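Long-range contact in cell Inhibiting Factor (CifBp) (Burkholderia pseudomallei, PDB 3GQM), which deamidates a specific glutamine side chain of host NEDD8, which shuts down cullin-RING ubiquitin ligases and blocks the host cell cycle: residues V152-L165 with L206-S218. Numbering follows the deposited sequence.
Sequences VNDGRLGHKFLIDL and LDELNQLLSKDFS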
loop_
_atom_site.group_PDB
_atom_site.type_symbol
_atom_site.label_atom_id
_atom_site.label_comp_id
_atom_site.label_asym_id
_atom_site.label_seq_id
_atom_site.Cartn_x
_atom_site.Cartn_y
_atom_site.Cartn_z
ATOM N N VAL A 152 -2.835 -1.519 7.104
ATOM C CA VAL A 152 -3.922 -0.894 7.817
ATOM C C VAL A 152 -5.156 -0.902 6.979
ATOM O O VAL A 152 -5.168 -0.451 5.805
ATOM C CB VAL A 152 -3.561 0.596 8.227
ATOM C CG1 VAL A 152 -4.718 1.272 9.024
ATOM C CG2 VAL A 152 -2.315 0.603 9.026
ATOM N N ASN A 153 -6.209 -1.390 7.609
ATOM C CA ASN A 153 -7.518 -1.361 7.048
ATOM C C ASN A 153 -8.401 -0.369 7.851
ATOM O O ASN A 153 -8.969 -0.691 8.890
ATOM C CB ASN A 153 -8.091 -2.797 6.979
ATOM C CG ASN A 153 -9.385 -2.854 6.189
ATOM O OD1 ASN A 153 -10.107 -1.874 6.109
ATOM N ND2 ASN A 153 -9.682 -4.001 5.615
ATOM N N ASP A 154 -8.483 0.856 7.343
ATOM C CA ASP A 154 -9.137 1.948 8.037
ATOM C C ASP A 154 -10.561 2.204 7.586
ATOM O O ASP A 154 -10.762 2.906 6.577
ATOM C CB ASP A 154 -8.306 3.244 7.860
ATOM C CG ASP A 154 -8.706 4.328 8.877
ATOM O OD1 ASP A 154 -9.951 4.576 9.038
ATOM O OD2 ASP A 154 -7.775 4.891 9.527
ATOM N N GLY A 155 -11.547 1.651 8.330
ATOM C CA GLY A 155 -13.008 1.872 8.069
ATOM C C GLY A 155 -13.552 3.315 8.192
ATOM O O GLY A 155 -14.611 3.662 7.637
ATOM N N ARG A 156 -12.828 4.190 8.885
ATOM C CA ARG A 156 -13.329 5.543 9.105
ATOM C C ARG A 156 -13.094 6.244 7.804
ATOM O O ARG A 156 -13.948 6.955 7.244
ATOM C CB ARG A 156 -12.545 6.222 10.265
ATOM C CG ARG A 156 -12.926 5.696 11.668
ATOM C CD ARG A 156 -11.940 4.679 12.244
ATOM N NE ARG A 156 -10.582 5.032 11.826
ATOM C CZ ARG A 156 -9.621 5.501 12.613
ATOM N NH1 ARG A 156 -9.816 5.638 13.914
ATOM N NH2 ARG A 156 -8.430 5.790 12.081
ATOM N N LEU A 157 -11.905 5.978 7.286
ATOM C CA LEU A 157 -11.447 6.547 6.030
ATOM C C LEU A 157 -11.953 5.748 4.852
ATOM O O LEU A 157 -12.063 6.264 3.755
ATOM C CB LEU A 157 -9.901 6.571 6.039
ATOM C CG LEU A 157 -9.148 7.701 6.772
ATOM C CD1 LEU A 157 -9.603 7.973 8.199
ATOM C CD2 LEU A 157 -7.657 7.427 6.835
ATOM N N GLY A 158 -12.272 4.476 5.064
ATOM C CA GLY A 158 -12.526 3.559 3.933
ATOM C C GLY A 158 -11.231 3.352 3.121
ATOM O O GLY A 158 -11.263 3.360 1.890
ATOM N N HIS A 159 -10.106 3.143 3.802
ATOM C CA HIS A 159 -8.789 3.186 3.135
ATOM C C HIS A 159 -7.902 2.115 3.686
ATOM O O HIS A 159 -7.989 1.769 4.842
ATOM C CB HIS A 159 -8.167 4.589 3.318
ATOM C CG HIS A 159 -6.887 4.846 2.563
ATOM N ND1 HIS A 159 -6.684 4.472 1.244
ATOM C CD2 HIS A 159 -5.791 5.563 2.920
ATOM C CE1 HIS A 159 -5.498 4.898 0.843
ATOM N NE2 HIS A 159 -4.923 5.548 1.850
ATOM N N LYS A 160 -7.063 1.589 2.822
ATOM C CA LYS A 160 -6.061 0.583 3.139
ATOM C C LYS A 160 -4.706 1.178 2.732
ATOM O O LYS A 160 -4.585 1.783 1.654
ATOM C CB LYS A 160 -6.350 -0.676 2.305
ATOM C CG LYS A 160 -5.913 -1.935 2.992
ATOM C CD LYS A 160 -6.586 -3.186 2.389
ATOM C CE LYS A 160 -6.081 -4.438 3.096
ATOM N NZ LYS A 160 -6.699 -5.700 2.526
ATOM N N PHE A 161 -3.696 1.030 3.590
ATOM C CA PHE A 161 -2.389 1.604 3.324
ATOM C C PHE A 161 -1.356 0.885 4.206
ATOM O O PHE A 161 -1.689 0.136 5.097
ATOM C CB PHE A 161 -2.385 3.158 3.544
ATOM C CG PHE A 161 -2.623 3.590 4.981
ATOM C CD1 PHE A 161 -1.560 3.843 5.827
ATOM C CD2 PHE A 161 -3.923 3.803 5.458
ATOM C CE1 PHE A 161 -1.765 4.257 7.178
ATOM C CE2 PHE A 161 -4.164 4.230 6.771
ATOM C CZ PHE A 161 -3.058 4.461 7.652
ATOM N N LEU A 162 -0.093 1.131 3.952
ATOM C CA LEU A 162 0.968 0.484 4.708
ATOM C C LEU A 162 1.765 1.520 5.515
ATOM O O LEU A 162 1.952 2.637 5.072
ATOM C CB LEU A 162 1.912 -0.211 3.734
ATOM C CG LEU A 162 1.365 -1.257 2.753
ATOM C CD1 LEU A 162 2.542 -1.860 1.904
ATOM C CD2 LEU A 162 0.724 -2.386 3.531
ATOM N N ILE A 163 2.209 1.096 6.692
ATOM C CA ILE A 163 3.213 1.787 7.464
ATOM C C ILE A 163 4.474 0.927 7.467
ATOM O O ILE A 163 4.435 -0.192 7.953
ATOM C CB ILE A 163 2.753 1.982 8.925
ATOM C CG1 ILE A 163 1.467 2.827 8.937
ATOM C CG2 ILE A 163 3.850 2.708 9.678
ATOM C CD1 ILE A 163 0.585 2.666 10.169
ATOM N N ASP A 164 5.569 1.451 6.913
ATOM C CA ASP A 164 6.842 0.758 6.901
ATOM C C ASP A 164 7.677 1.174 8.145
ATOM O O ASP A 164 7.873 2.369 8.396
ATOM C CB ASP A 164 7.561 1.144 5.624
ATOM C CG ASP A 164 8.798 0.284 5.351
ATOM O OD1 ASP A 164 9.147 -0.587 6.151
ATOM O OD2 ASP A 164 9.446 0.517 4.330
ATOM N N LEU A 165 8.114 0.205 8.915
ATOM C CA LEU A 165 8.915 0.436 10.139
ATOM C C LEU A 165 10.285 -0.251 10.018
ATOM O O LEU A 165 10.532 -1.279 10.656
ATOM C CB LEU A 165 8.169 -0.118 11.376
ATOM C CG LEU A 165 6.756 0.442 11.585
ATOM C CD1 LEU A 165 5.948 -0.406 12.558
ATOM C CD2 LEU A 165 6.810 1.875 12.119
ATOM N N LEU A 206 5.302 8.850 14.704
ATOM C CA LEU A 206 4.608 7.727 15.381
ATOM C C LEU A 206 3.509 8.231 16.317
ATOM O O LEU A 206 2.450 7.581 16.476
ATOM C CB LEU A 206 5.583 6.781 16.084
ATOM C CG LEU A 206 6.150 5.852 14.993
ATOM C CD1 LEU A 206 7.657 5.817 15.035
ATOM C CD2 LEU A 206 5.543 4.470 15.081
ATOM N N ASP A 207 3.756 9.417 16.864
ATOM C CA ASP A 207 2.810 10.193 17.651
ATOM C C ASP A 207 1.549 10.537 16.916
ATOM O O ASP A 207 0.464 10.271 17.389
ATOM C CB ASP A 207 3.450 11.535 17.962
ATOM C CG ASP A 207 3.322 11.903 19.354
ATOM O OD1 ASP A 207 2.509 12.814 19.622
ATOM O OD2 ASP A 207 4.058 11.280 20.173
ATOM N N GLU A 208 1.681 11.190 15.771
ATOM C CA GLU A 208 0.495 11.463 14.988
ATOM C C GLU A 208 -0.195 10.188 14.526
ATOM O O GLU A 208 -1.425 10.124 14.532
ATOM C CB GLU A 208 0.845 12.346 13.806
ATOM C CG GLU A 208 1.414 13.694 14.202
ATOM C CD GLU A 208 1.462 14.628 13.017
ATOM O OE1 GLU A 208 0.843 15.703 13.079
ATOM O OE2 GLU A 208 2.052 14.280 11.990
ATOM N N LEU A 209 0.586 9.191 14.102
ATOM C CA LEU A 209 0.019 7.900 13.679
ATOM C C LEU A 209 -0.799 7.273 14.816
ATOM O O LEU A 209 -1.886 6.737 14.583
ATOM C CB LEU A 209 1.102 6.893 13.214
ATOM C CG LEU A 209 1.593 7.055 11.771
ATOM C CD1 LEU A 209 2.809 6.167 11.512
ATOM C CD2 LEU A 209 0.445 6.739 10.798
ATOM N N ASN A 210 -0.256 7.333 16.034
ATOM C CA ASN A 210 -0.985 6.794 17.172
ATOM C C ASN A 210 -2.344 7.475 17.375
ATOM O O ASN A 210 -3.351 6.802 17.648
ATOM C CB ASN A 210 -0.191 6.860 18.448
ATOM C CG ASN A 210 -0.885 6.103 19.548
ATOM O OD1 ASN A 210 -1.216 4.907 19.370
ATOM N ND2 ASN A 210 -1.211 6.797 20.652
ATOM N N GLN A 211 -2.376 8.793 17.187
ATOM C CA GLN A 211 -3.617 9.576 17.288
ATOM C C GLN A 211 -4.592 9.272 16.162
ATOM O O GLN A 211 -5.810 9.085 16.408
ATOM C CB GLN A 211 -3.315 11.094 17.285
ATOM C CG GLN A 211 -2.783 11.599 18.606
ATOM C CD GLN A 211 -1.981 12.911 18.476
ATOM O OE1 GLN A 211 -0.843 12.999 18.932
ATOM N NE2 GLN A 211 -2.578 13.925 17.865
ATOM N N LEU A 212 -4.083 9.248 14.924
ATOM C CA LEU A 212 -4.887 8.887 13.770
ATOM C C LEU A 212 -5.550 7.544 13.972
ATOM O O LEU A 212 -6.725 7.365 13.663
ATOM C CB LEU A 212 -4.053 8.858 12.457
ATOM C CG LEU A 212 -4.715 8.220 11.232
ATOM C CD1 LEU A 212 -6.169 8.765 10.992
ATOM C CD2 LEU A 212 -3.859 8.411 9.926
ATOM N N LEU A 213 -4.787 6.592 14.463
ATOM C CA LEU A 213 -5.212 5.220 14.473
ATOM C C LEU A 213 -6.015 4.918 15.744
ATOM O O LEU A 213 -6.340 3.803 15.996
ATOM C CB LEU A 213 -3.989 4.272 14.304
ATOM C CG LEU A 213 -3.595 3.699 12.884
ATOM C CD1 LEU A 213 -3.967 4.544 11.751
ATOM C CD2 LEU A 213 -2.106 3.276 12.726
ATOM N N SER A 214 -6.397 5.893 16.538
ATOM C CA SER A 214 -7.055 5.505 17.781
ATOM C C SER A 214 -8.554 5.497 17.583
ATOM O O SER A 214 -9.089 6.080 16.624
ATOM C CB SER A 214 -6.685 6.458 18.911
ATOM O OG SER A 214 -7.042 7.767 18.549
ATOM N N LYS A 215 -9.238 4.857 18.520
ATOM C CA LYS A 215 -10.688 4.944 18.545
ATOM C C LYS A 215 -11.134 6.396 18.664
ATOM O O LYS A 215 -12.056 6.819 18.007
ATOM C CB LYS A 215 -11.236 4.142 19.729
ATOM C CG LYS A 215 -11.400 2.709 19.395
ATOM N N ASP A 216 -10.480 7.166 19.518
ATOM C CA ASP A 216 -10.922 8.525 19.756
ATOM C C ASP A 216 -10.865 9.439 18.527
ATOM O O ASP A 216 -11.498 10.502 18.513
ATOM C CB ASP A 216 -10.150 9.109 20.911
ATOM C CG ASP A 216 -10.712 8.667 22.251
ATOM O OD1 ASP A 216 -11.869 8.137 22.289
ATOM O OD2 ASP A 216 -9.984 8.834 23.255
ATOM N N PHE A 217 -10.180 8.997 17.472
ATOM C CA PHE A 217 -10.038 9.804 16.283
ATOM C C PHE A 217 -11.379 10.296 15.769
ATOM O O PHE A 217 -11.483 11.418 15.310
ATOM C CB PHE A 217 -9.275 9.055 15.164
ATOM C CG PHE A 217 -9.226 9.819 13.888
ATOM C CD1 PHE A 217 -8.327 10.876 13.733
ATOM C CD2 PHE A 217 -10.122 9.534 12.857
ATOM C CE1 PHE A 217 -8.308 11.627 12.562
ATOM C CE2 PHE A 217 -10.102 10.272 11.670
ATOM C CZ PHE A 217 -9.200 11.310 11.522
ATOM N N SER A 218 -12.388 9.431 15.799
ATOM C CA SER A 218 -13.743 9.803 15.347
ATOM C C SER A 218 -14.328 11.024 16.104
ATOM O O SER A 218 -15.113 11.772 15.536
ATOM C CB SER A 218 -14.697 8.627 15.407
ATOM O OG SER A 218 -14.642 8.028 16.689
#
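Arg156, in the turn of the hairpin formed by strands 147-154 and 159-165, reaches Leu212 O and Ser214 O where the chain leaves helix 206-212. From CB its chain bends at both chi2 and chi3, which brings NE back to Asp154 OD1 in an almost straight bond (177°). Beyond NE, CZ has Phe217 CD2 over one guanidinium face, offset toward the rim, the two planes 42° apart. NH1 points at Ser214 O, but the 126° angle at hydrogen makes this bond weak. NH2 serves two acceptors near the guanidinium plane: Asp154 OD2 in a salt bridge, and Leu212 O at 2.8 Å across the contact. The carboxylate is fixed in turn, since Asp154 OD1 also accepts from the backbone N atoms of Arg156 and Leu157, the first closing an Asx turn.

Further along, the interface is apolar. Phe161, whose side chain also touches Gln179, a probable active-site residue, presents its ring edge to Leu213, with CZ 4.2 Å from CD1. Ile163 CD1 meets Leu213 CD2 tip to tip at 3.8 Å, and its CG2 branch approaches Leu209 CD1. Leu165 and Leu206 extend this seam. Helix 206-212 thus backs the hairpin whose second strand begins at His159, probably catalytic, in a fold related by family to papain-like (clan CA) peptidases.

Two carbonyls at the helix exit meet a buried guanidinium whose positive charge is probably offset by Asp154, an arrangement likely to keep both groups ionised.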